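Local structure of zinc transport protein ZntB (Vibrio parahaemolyticus RIMD 2210633, 3CK6) at residues Leu137-Ile142 / Pro209-Phe214; Trp33-Arg38 / Ser109-Pro114; Glu168-His173 / Ala234-Glu239. The protein probably imports zinc ions together with protons across the inner membrane, its cytoplasmic domain forming a funnel-shaped homopentamer of the CorA family. The protein carries 1 engineered substitution. One frame throughout, in Å; residues are numbered along the deposited sequence.

Interaction 1 (Leu137-Ile142 / Pro209-Phe214)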
loop_
_atom_site.group_PDB
_atom_site.type_symbol
_atom_site.label_atom_id
_atom_site.label_comp_id
_atom_site.label_asym_id
_atom_site.label_seq_id
_atom_site.Cartn_x
_atom_site.Cartn_y
_atom_site.Cartn_z
ATOM N N LEU E 137 33.926 8.577 3.413
ATOM C CA LEU E 137 34.076 7.944 2.110
ATOM C C LEU E 137 32.774 7.331 1.599
ATOM O O LEU E 137 32.378 7.554 0.447
ATOM C CB LEU E 137 35.188 6.884 2.168
ATOM C CG LEU E 137 35.344 6.023 0.904
ATOM C CD1 LEU E 137 35.737 6.900 -0.294
ATOM C CD2 LEU E 137 36.364 4.944 1.140
ATOM N N LEU E 138 32.129 6.527 2.438
ATOM C CA LEU E 138 30.923 5.809 2.009
ATOM C C LEU E 138 29.785 6.796 1.733
ATOM O O LEU E 138 29.029 6.641 0.781
ATOM C CB LEU E 138 30.522 4.799 3.079
ATOM C CG LEU E 138 29.231 4.016 2.848
ATOM C CD1 LEU E 138 29.292 3.284 1.516
ATOM C CD2 LEU E 138 28.963 3.046 3.999
ATOM N N ASN E 139 29.686 7.822 2.581
ATOM C CA ASN E 139 28.747 8.933 2.373
ATOM C C ASN E 139 28.960 9.598 1.021
ATOM O O ASN E 139 28.002 9.851 0.284
ATOM C CB ASN E 139 28.916 9.936 3.532
ATOM C CG ASN E 139 27.734 10.916 3.675
ATOM O OD1 ASN E 139 27.622 11.569 4.713
ATOM N ND2 ASN E 139 26.879 11.049 2.635
ATOM N N GLN E 140 30.217 9.856 0.669
ATOM C CA GLN E 140 30.535 10.469 -0.631
ATOM C C GLN E 140 30.232 9.554 -1.814
ATOM O O GLN E 140 29.816 10.029 -2.865
ATOM C CB GLN E 140 31.989 10.916 -0.685
ATOM C CG GLN E 140 32.292 12.148 0.176
ATOM C CD GLN E 140 33.656 12.751 -0.118
ATOM O OE1 GLN E 140 34.313 12.399 -1.107
ATOM N NE2 GLN E 140 34.102 13.657 0.754
ATOM N N ILE E 141 30.435 8.252 -1.656
ATOM C CA ILE E 141 30.054 7.299 -2.713
ATOM C C ILE E 141 28.538 7.363 -2.975
ATOM O O ILE E 141 28.095 7.515 -4.127
ATOM C CB ILE E 141 30.496 5.841 -2.384
ATOM C CG1 ILE E 141 32.032 5.745 -2.327
ATOM C CG2 ILE E 141 29.914 4.831 -3.435
ATOM C CD1 ILE E 141 32.566 4.435 -1.687
ATOM N N ILE E 142 27.754 7.271 -1.899
ATOM C CA ILE E 142 26.293 7.315 -1.979
ATOM C C ILE E 142 25.838 8.638 -2.622
ATOM O O ILE E 142 25.103 8.635 -3.617
ATOM C CB ILE E 142 25.642 7.048 -0.576
ATOM C CG1 ILE E 142 25.885 5.601 -0.139
ATOM C CG2 ILE E 142 24.155 7.340 -0.591
ATOM C CD1 ILE E 142 25.708 5.367 1.349
ATOM N N PRO E 209 25.172 11.257 11.406
ATOM C CA PRO E 209 23.750 10.915 11.310
ATOM C C PRO E 209 22.929 11.814 10.368
ATOM O O PRO E 209 22.136 11.300 9.586
ATOM C CB PRO E 209 23.260 10.958 12.754
ATOM C CG PRO E 209 24.250 11.857 13.494
ATOM C CD PRO E 209 25.560 11.705 12.763
ATOM N N HIS E 210 23.171 13.121 10.396
ATOM C CA HIS E 210 22.400 14.042 9.557
ATOM C C HIS E 210 22.801 13.994 8.096
ATOM O O HIS E 210 21.933 14.115 7.217
ATOM C CB HIS E 210 22.463 15.466 10.122
ATOM C CG HIS E 210 22.301 15.522 11.606
ATOM N ND1 HIS E 210 22.898 16.488 12.385
ATOM C CD2 HIS E 210 21.637 14.707 12.463
ATOM C CE1 HIS E 210 22.590 16.282 13.652
ATOM N NE2 HIS E 210 21.835 15.202 13.728
ATOM N N GLN E 211 24.095 13.802 7.827
ATOM C CA GLN E 211 24.562 13.656 6.444
ATOM C C GLN E 211 23.917 12.452 5.731
ATOM O O GLN E 211 23.466 12.565 4.582
ATOM C CB GLN E 211 26.094 13.576 6.363
ATOM C CG GLN E 211 26.822 14.786 6.949
ATOM C CD GLN E 211 27.301 14.558 8.369
ATOM O OE1 GLN E 211 26.566 14.037 9.211
ATOM N NE2 GLN E 211 28.530 14.977 8.653
ATOM N N TYR E 212 23.875 11.301 6.405
ATOM C CA TYR E 212 23.272 10.118 5.782
ATOM C C TYR E 212 21.762 10.340 5.556
ATOM O O TYR E 212 21.230 9.912 4.538
ATOM C CB TYR E 212 23.574 8.823 6.559
ATOM C CG TYR E 212 24.911 8.174 6.205
ATOM C CD1 TYR E 212 26.054 8.505 6.896
ATOM C CD2 TYR E 212 25.031 7.223 5.146
ATOM C CE1 TYR E 212 27.306 7.924 6.586
ATOM C CE2 TYR E 212 26.311 6.625 4.840
ATOM C CZ TYR E 212 27.430 7.000 5.569
ATOM O OH TYR E 212 28.704 6.451 5.345
ATOM N N ARG E 213 21.098 11.052 6.472
ATOM C CA ARG E 213 19.694 11.425 6.246
ATOM C C ARG E 213 19.433 12.359 5.062
ATOM O O ARG E 213 18.435 12.179 4.377
ATOM C CB ARG E 213 19.011 11.971 7.495
ATOM C CG ARG E 213 18.366 10.892 8.351
ATOM C CD ARG E 213 19.156 10.684 9.605
ATOM N NE ARG E 213 18.618 9.638 10.473
ATOM C CZ ARG E 213 19.378 8.851 11.234
ATOM N NH1 ARG E 213 18.822 7.929 12.022
ATOM N NH2 ARG E 213 20.704 8.975 11.191
ATOM N N PHE E 214 20.311 13.347 4.854
ATOM C CA PHE E 214 20.315 14.157 3.628
ATOM C C PHE E 214 20.485 13.295 2.359
ATOM O O PHE E 214 19.824 13.537 1.347
ATOM C CB PHE E 214 21.405 15.241 3.685
ATOM C CG PHE E 214 21.293 16.175 4.880
ATOM C CD1 PHE E 214 20.060 16.538 5.395
ATOM C CD2 PHE E 214 22.436 16.700 5.474
ATOM C CE1 PHE E 214 19.962 17.394 6.506
ATOM C CE2 PHE E 214 22.349 17.555 6.580
ATOM C CZ PHE E 214 21.110 17.894 7.095
HETATM O O HOH W 1 25.136 13.514 2.549
#

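Interaction 2 (Trp33-Arg38 / Ser109-Pro114)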
loop_
_atom_site.group_PDB
_atom_site.type_symbol
_atom_site.label_atom_id
_atom_site.label_comp_id
_atom_site.label_asym_id
_atom_site.label_seq_id
_atom_site.Cartn_x
_atom_site.Cartn_y
_atom_site.Cartn_z
ATOM N N TRP E 33 40.623 1.375 2.510
ATOM C CA TRP E 33 39.690 1.210 1.406
ATOM C C TRP E 33 40.397 0.483 0.260
ATOM O O TRP E 33 41.502 0.856 -0.130
ATOM C CB TRP E 33 39.165 2.561 0.928
ATOM C CG TRP E 33 38.291 2.495 -0.297
ATOM C CD1 TRP E 33 37.331 1.547 -0.588
ATOM C CD2 TRP E 33 38.276 3.430 -1.384
ATOM N NE1 TRP E 33 36.727 1.851 -1.793
ATOM C CE2 TRP E 33 37.279 3.001 -2.292
ATOM C CE3 TRP E 33 38.989 4.614 -1.664
ATOM C CZ2 TRP E 33 37.000 3.689 -3.493
ATOM C CZ3 TRP E 33 38.698 5.311 -2.865
ATOM C CH2 TRP E 33 37.709 4.844 -3.751
ATOM N N TYR E 34 39.763 -0.575 -0.228
ATOM C CA TYR E 34 40.249 -1.373 -1.339
ATOM C C TYR E 34 39.198 -1.272 -2.447
ATOM O O TYR E 34 38.058 -1.705 -2.269
ATOM C CB TYR E 34 40.424 -2.833 -0.911
ATOM C CG TYR E 34 41.299 -2.990 0.320
ATOM C CD1 TYR E 34 42.680 -3.197 0.196
ATOM C CD2 TYR E 34 40.763 -2.879 1.604
ATOM C CE1 TYR E 34 43.502 -3.306 1.319
ATOM C CE2 TYR E 34 41.582 -2.979 2.729
ATOM C CZ TYR E 34 42.946 -3.208 2.575
ATOM O OH TYR E 34 43.752 -3.290 3.703
ATOM N N HIS E 35 39.567 -0.685 -3.580
ATOM C CA HIS E 35 38.664 -0.614 -4.725
ATOM C C HIS E 35 39.125 -1.663 -5.733
ATOM O O HIS E 35 40.302 -1.658 -6.117
ATOM C CB HIS E 35 38.725 0.782 -5.350
ATOM C CG HIS E 35 37.663 1.030 -6.367
ATOM N ND1 HIS E 35 36.329 0.817 -6.109
ATOM C CD2 HIS E 35 37.736 1.511 -7.632
ATOM C CE1 HIS E 35 35.624 1.133 -7.182
ATOM N NE2 HIS E 35 36.453 1.560 -8.118
ATOM N N CYS E 36 38.221 -2.565 -6.132
ATOM C CA CYS E 36 38.594 -3.777 -6.895
ATOM C C CYS E 36 37.759 -4.050 -8.153
ATOM O O CYS E 36 36.613 -3.617 -8.253
ATOM C CB CYS E 36 38.511 -5.022 -6.015
ATOM S SG CYS E 36 39.366 -4.843 -4.432
ATOM N N GLU E 37 38.368 -4.788 -9.086
ATOM C CA GLU E 37 37.692 -5.323 -10.266
ATOM C C GLU E 37 36.913 -6.588 -9.888
ATOM O O GLU E 37 37.494 -7.595 -9.507
ATOM C CB GLU E 37 38.700 -5.630 -11.383
ATOM C CG GLU E 37 39.496 -4.416 -11.899
ATOM C CD GLU E 37 38.732 -3.543 -12.896
ATOM O OE1 GLU E 37 37.479 -3.570 -12.890
ATOM O OE2 GLU E 37 39.392 -2.825 -13.688
ATOM N N ARG E 38 35.592 -6.517 -9.979
ATOM C CA ARG E 38 34.745 -7.629 -9.580
ATOM C C ARG E 38 34.929 -8.875 -10.462
ATOM O O ARG E 38 34.779 -10.000 -9.974
ATOM C CB ARG E 38 33.279 -7.189 -9.555
ATOM C CG ARG E 38 32.283 -8.264 -9.150
ATOM C CD ARG E 38 30.982 -7.655 -8.636
ATOM N NE ARG E 38 30.207 -7.051 -9.724
ATOM C CZ ARG E 38 29.969 -5.746 -9.842
ATOM N NH1 ARG E 38 29.255 -5.317 -10.876
ATOM N NH2 ARG E 38 30.447 -4.872 -8.939
ATOM N N SER E 109 35.209 -2.115 -2.052
ATOM C CA SER E 109 34.236 -1.867 -3.100
ATOM C C SER E 109 34.664 -2.560 -4.380
ATOM O O SER E 109 35.865 -2.667 -4.670
ATOM C CB SER E 109 34.019 -0.363 -3.320
ATOM O OG SER E 109 35.210 0.271 -3.723
ATOM N N THR E 110 33.676 -3.045 -5.139
ATOM C CA THR E 110 33.934 -3.822 -6.344
ATOM C C THR E 110 33.134 -3.221 -7.490
ATOM O O THR E 110 32.015 -2.719 -7.288
ATOM C CB THR E 110 33.591 -5.341 -6.215
ATOM O OG1 THR E 110 32.164 -5.533 -6.145
ATOM C CG2 THR E 110 34.286 -6.002 -5.013
ATOM N N ARG E 111 33.733 -3.226 -8.673
ATOM C CA ARG E 111 33.107 -2.652 -9.841
ATOM C C ARG E 111 33.271 -3.579 -11.045
ATOM O O ARG E 111 34.161 -4.430 -11.082
ATOM C CB ARG E 111 33.729 -1.270 -10.144
ATOM C CG ARG E 111 35.204 -1.332 -10.594
ATOM C CD ARG E 111 35.362 -0.638 -11.913
ATOM N NE ARG E 111 36.663 -0.810 -12.558
ATOM C CZ ARG E 111 37.560 0.170 -12.687
ATOM N NH1 ARG E 111 37.303 1.382 -12.188
ATOM N NH2 ARG E 111 38.715 -0.054 -13.303
ATOM N N LYS E 112 32.408 -3.393 -12.036
ATOM C CA LYS E 112 32.559 -4.068 -13.321
ATOM C C LYS E 112 33.111 -3.049 -14.316
ATOM O O LYS E 112 34.063 -3.310 -15.028
ATOM C CB LYS E 112 31.218 -4.618 -13.802
ATOM C CG LYS E 112 31.259 -5.197 -15.259
ATOM C CD LYS E 112 30.136 -6.188 -15.482
ATOM C CE LYS E 112 28.895 -5.520 -16.071
ATOM N NZ LYS E 112 27.918 -6.543 -16.583
ATOM N N ILE E 113 32.505 -1.878 -14.334
ATOM C CA ILE E 113 32.884 -0.818 -15.258
ATOM C C ILE E 113 32.938 0.470 -14.452
ATOM O O ILE E 113 32.186 0.599 -13.507
ATOM C CB ILE E 113 31.838 -0.689 -16.375
ATOM C CG1 ILE E 113 30.433 -0.911 -15.789
ATOM C CG2 ILE E 113 32.111 -1.719 -17.424
ATOM C CD1 ILE E 113 29.390 0.054 -16.265
ATOM N N PRO E 114 33.849 1.395 -14.804
ATOM C CA PRO E 114 34.076 2.596 -13.995
ATOM C C PRO E 114 32.832 3.452 -13.720
ATOM O O PRO E 114 31.950 3.570 -14.567
ATOM C CB PRO E 114 35.108 3.369 -14.814
ATOM C CG PRO E 114 35.851 2.297 -15.562
ATOM C CD PRO E 114 34.769 1.346 -15.961
HETATM O O HOH W 2 35.660 -6.104 -13.214
HETATM O O HOH W 3 36.530 -2.879 -15.082
#

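Interaction 3 (Glu168-His173 / Ala234-Glu239)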
loop_
_atom_site.group_PDB
_atom_site.type_symbol
_atom_site.label_atom_id
_atom_site.label_comp_id
_atom_site.label_asym_id
_atom_site.label_seq_id
_atom_site.Cartn_x
_atom_site.Cartn_y
_atom_site.Cartn_z
ATOM N N GLU E 168 5.931 16.658 -34.678
ATOM C CA GLU E 168 6.236 15.223 -34.609
ATOM C C GLU E 168 7.716 14.895 -34.368
ATOM O O GLU E 168 8.047 13.837 -33.817
ATOM C CB GLU E 168 5.709 14.510 -35.856
ATOM C CG GLU E 168 4.184 14.522 -35.942
ATOM C CD GLU E 168 3.656 13.986 -37.248
ATOM O OE1 GLU E 168 3.888 12.793 -37.543
ATOM O OE2 GLU E 168 2.997 14.755 -37.982
ATOM N N SER E 169 8.595 15.822 -34.752
ATOM C CA SER E 169 10.033 15.686 -34.508
ATOM C C SER E 169 10.398 15.673 -33.012
ATOM O O SER E 169 11.488 15.227 -32.653
ATOM C CB SER E 169 10.818 16.786 -35.237
ATOM O OG SER E 169 10.791 18.011 -34.513
ATOM N N THR E 170 9.495 16.158 -32.153
ATOM C CA THR E 170 9.733 16.205 -30.694
ATOM C C THR E 170 9.232 14.961 -29.929
ATOM O O THR E 170 9.345 14.892 -28.699
ATOM C CB THR E 170 9.153 17.501 -30.031
ATOM O OG1 THR E 170 7.734 17.385 -29.853
ATOM C CG2 THR E 170 9.478 18.750 -30.854
ATOM N N TYR E 171 8.705 13.981 -30.660
ATOM C CA TYR E 171 8.032 12.823 -30.070
ATOM C C TYR E 171 9.026 11.769 -29.571
ATOM O O TYR E 171 8.998 10.623 -30.026
ATOM C CB TYR E 171 7.088 12.180 -31.098
ATOM C CG TYR E 171 5.789 12.915 -31.406
ATOM C CD1 TYR E 171 5.606 14.263 -31.081
ATOM C CD2 TYR E 171 4.752 12.255 -32.066
ATOM C CE1 TYR E 171 4.401 14.928 -31.388
ATOM C CE2 TYR E 171 3.560 12.898 -32.375
ATOM C CZ TYR E 171 3.389 14.233 -32.037
ATOM O OH TYR E 171 2.199 14.853 -32.354
ATOM N N ASN E 172 9.890 12.145 -28.629
ATOM C CA ASN E 172 10.901 11.222 -28.101
ATOM C C ASN E 172 10.484 10.593 -26.771
ATOM O O ASN E 172 11.330 10.160 -25.983
ATOM C CB ASN E 172 12.249 11.931 -27.950
ATOM C CG ASN E 172 12.702 12.600 -29.226
ATOM O OD1 ASN E 172 12.839 11.959 -30.272
ATOM N ND2 ASN E 172 12.927 13.904 -29.151
ATOM N N HIS E 173 9.173 10.538 -26.546
ATOM C CA HIS E 173 8.609 10.107 -25.268
ATOM C C HIS E 173 8.686 8.604 -25.044
ATOM O O HIS E 173 8.683 8.146 -23.896
ATOM C CB HIS E 173 7.161 10.585 -25.135
ATOM C CG HIS E 173 6.304 10.250 -26.314
ATOM N ND1 HIS E 173 5.536 9.107 -26.373
ATOM C CD2 HIS E 173 6.096 10.903 -27.481
ATOM C CE1 HIS E 173 4.886 9.074 -27.524
ATOM N NE2 HIS E 173 5.212 10.151 -28.213
ATOM N N ALA E 234 3.074 9.964 -19.822
ATOM C CA ALA E 234 1.679 9.517 -19.949
ATOM C C ALA E 234 0.736 10.626 -20.436
ATOM O O ALA E 234 -0.158 10.380 -21.267
ATOM C CB ALA E 234 1.185 8.916 -18.627
ATOM N N LEU E 235 0.950 11.849 -19.948
ATOM C CA LEU E 235 0.130 12.985 -20.354
ATOM C C LEU E 235 0.414 13.415 -21.791
ATOM O O LEU E 235 -0.516 13.777 -22.521
ATOM C CB LEU E 235 0.284 14.174 -19.392
ATOM C CG LEU E 235 -0.469 15.491 -19.675
ATOM C CD1 LEU E 235 -1.949 15.303 -19.962
ATOM C CD2 LEU E 235 -0.309 16.387 -18.464
ATOM N N PHE E 236 1.682 13.397 -22.192
ATOM C CA PHE E 236 2.013 13.714 -23.577
ATOM C C PHE E 236 1.433 12.675 -24.541
ATOM O O PHE E 236 1.043 13.021 -25.649
ATOM C CB PHE E 236 3.516 13.911 -23.791
ATOM C CG PHE E 236 3.861 14.466 -25.154
ATOM C CD1 PHE E 236 3.319 15.684 -25.587
ATOM C CD2 PHE E 236 4.715 13.771 -26.014
ATOM C CE1 PHE E 236 3.621 16.191 -26.851
ATOM C CE2 PHE E 236 5.031 14.280 -27.282
ATOM C CZ PHE E 236 4.481 15.484 -27.701
ATOM N N GLN E 237 1.353 11.417 -24.099
ATOM C CA GLN E 237 0.670 10.353 -24.852
ATOM C C GLN E 237 -0.827 10.630 -25.022
ATOM O O GLN E 237 -1.392 10.400 -26.108
ATOM C CB GLN E 237 0.920 8.985 -24.211
ATOM C CG GLN E 237 2.357 8.494 -24.402
ATOM C CD GLN E 237 2.666 7.187 -23.679
ATOM O OE1 GLN E 237 3.231 6.252 -24.268
ATOM N NE2 GLN E 237 2.299 7.112 -22.401
ATOM N N ASP E 238 -1.462 11.141 -23.966
ATOM C CA ASP E 238 -2.853 11.622 -24.042
ATOM C C ASP E 238 -2.997 12.828 -24.973
ATOM O O ASP E 238 -3.990 12.936 -25.688
ATOM C CB ASP E 238 -3.410 11.986 -22.654
ATOM C CG ASP E 238 -3.638 10.768 -21.763
ATOM O OD1 ASP E 238 -3.878 10.970 -20.552
ATOM O OD2 ASP E 238 -3.564 9.618 -22.250
ATOM N N GLU E 239 -2.018 13.734 -24.939
ATOM C CA GLU E 239 -1.986 14.904 -25.830
ATOM C C GLU E 239 -2.010 14.509 -27.307
ATOM O O GLU E 239 -2.830 15.017 -28.086
ATOM C CB GLU E 239 -0.746 15.756 -25.554
ATOM C CG GLU E 239 -1.029 17.109 -24.953
ATOM C CD GLU E 239 0.175 18.037 -24.998
ATOM O OE1 GLU E 239 1.126 17.833 -24.210
ATOM O OE2 GLU E 239 0.163 18.983 -25.813
#

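Interaction 1 (Leu137-Ile142 / Pro209-Phe214)
Y212 reaches across to helix 134-161 and is overlapped on one face by the amide of N139, whose CG sits 4.2 Å above the ring plane, toward the rim. The two run antiparallel, side chain against side chain, with amide and ring planes 27° apart. At the ring edge, I142 CD1 packs on Y212 CE2 at 3.8 Å, and L138 lies beside the hydroxyl, its CB 3.3 Å from Y212 OH. The phenol itself bonds to the carbonyl of A135, one turn before N139. These helices run nearly parallel, 14° apart with axes 10.3 Å from each other, as members of the long helical bundle of the CorA-type cytoplasmic domain; L197 of helix 173-199 touches both I142 and Y212 and brings in the third helix. With chi1 at -163°, N139 holds its CG anti to the backbone N, and the amide extends toward helix 209-246. There OD1 lies 3.0 Å from Q211 CB and accepts a hydrogen bond from R208 NE, while ND2 donates to a water, 3.0 Å away, that in turn donates to Q211 O.

Interaction 2 (Trp33-Arg38 / Ser109-Pro114)
S109 OG is gripped by two aromatic side chains of the neighbouring strand. H35 ND1 lies 2.7 Å from S109 OG in a nearly straight hydrogen bond, and W33 NE1 donates to the same S109 OG at 2.9 Å. The hydroxyl meets both rings at their edges, near the plane. S109 and H35 point to the same face of the sheet, and a chi1 of 61° holds OG between the backbone N and carbonyl carbon of S109, within reach of both rings. W33 lays one face of its indole against H35 CB. Helix 116-126 covers this side, with L125 on W33 and I118 on H35.

The strands themselves are parallel neighbours in the middle of the mixed sheet of the cytoplasmic domain, H35 paired with S109, C36 with T110 and E37 with R111. The ladder runs from S109 N to Y34 O, C36 N to S109 O and R111 N to C36 O, and R38 N carries it past the end of the strand to R111 O at 2.8 Å.

E37 and R111 run alongside in the same direction, joined by a two-pronged salt bridge. R111 NE reaches E37 OE1 and R111 NH2 reaches E37 OE2, each at 2.9 Å. Both oxygens are met from above the carboxylate plane, and carboxylate and guanidinium planes stand 68° apart. P114 CG rests over one guanidinium face, and a water donates to both E37 OE1 and R111 O. On the other side of the sheet the R38 side chain passes T110 nearly perpendicular to it; R38 NH2 bonds to the S97 carbonyl and makes a weak bond, 3.3 Å long, to T110 OG1, which also bonds R99 O.

Interaction 3 (Glu168-His173 / Ala234-Glu239)
F236 projects from helix 209-246 between Y171 and H173, and both rings stand steeply to its own. Toward Y171 the geometry is an offset edge-to-face pair: the F236 edge points at the tyrosine face, with ring planes 85° apart and centroids separated by 5.5 Å. The touching edge of F236 is CZ and CE2, and its closest approach is CZ to Y171 CE1 at 3.7 Å.

H173 comes to the neighbouring part of the same ring. Its CD2 lies near the F236 plane, 3.5 Å from F236 CD2, and the two planes are 79° apart. Thus the phenylalanine rim meets a tyrosine and a histidine in one aromatic cluster. F236 has CG anti to its amide nitrogen, chi1 -170°, and the ring reaches out toward the 168-173 segment. The imidazole of H173, held between N and C of its own backbone, turns one flank to F236 and the other to the aliphatic part of Q237, whose CG is 3.8 Å from H173 ND1. This nitrogen is buried by the contact and has no polar partner in the model.

The far face of Y171 carries the backbone of its own segment, since E168 CA sits 3.6 Å above the ring centre. Y171 is thereby sandwiched between E168 and F236, and its hydroxyl bonds to V165 O.

The 168-173 segment ends the loop that follows helix 134-161, and H173 opens helix 173-199. F163 of that loop stacks on F236, V233 and I240 of helix 209-246 pack on H173, and the H173 ring also meets H242 of a neighbouring subunit.

How the interactions relate
Interactions 1 and 3 lie far apart along helix 209-246, their centres about 38 Å from each other: 209-214 meets helix 134-161 near the helix start, and 234-239 meets the loop leading into helix 173-199. Both also touch a neighbouring subunit, placing them at the pentamer interfaces, whereas interaction 2 touches no other chain. Interaction 2 is in the sheet, with its centre about 20 Å from that of interaction 1, yet the two meet directly where L137 CD2 packs 3.4 Å from W33 CG, joining sheet to helical bundle. Interaction 3 lies on the opposite side of the chain's centre from interaction 2, with nearest atoms about 23 Å apart.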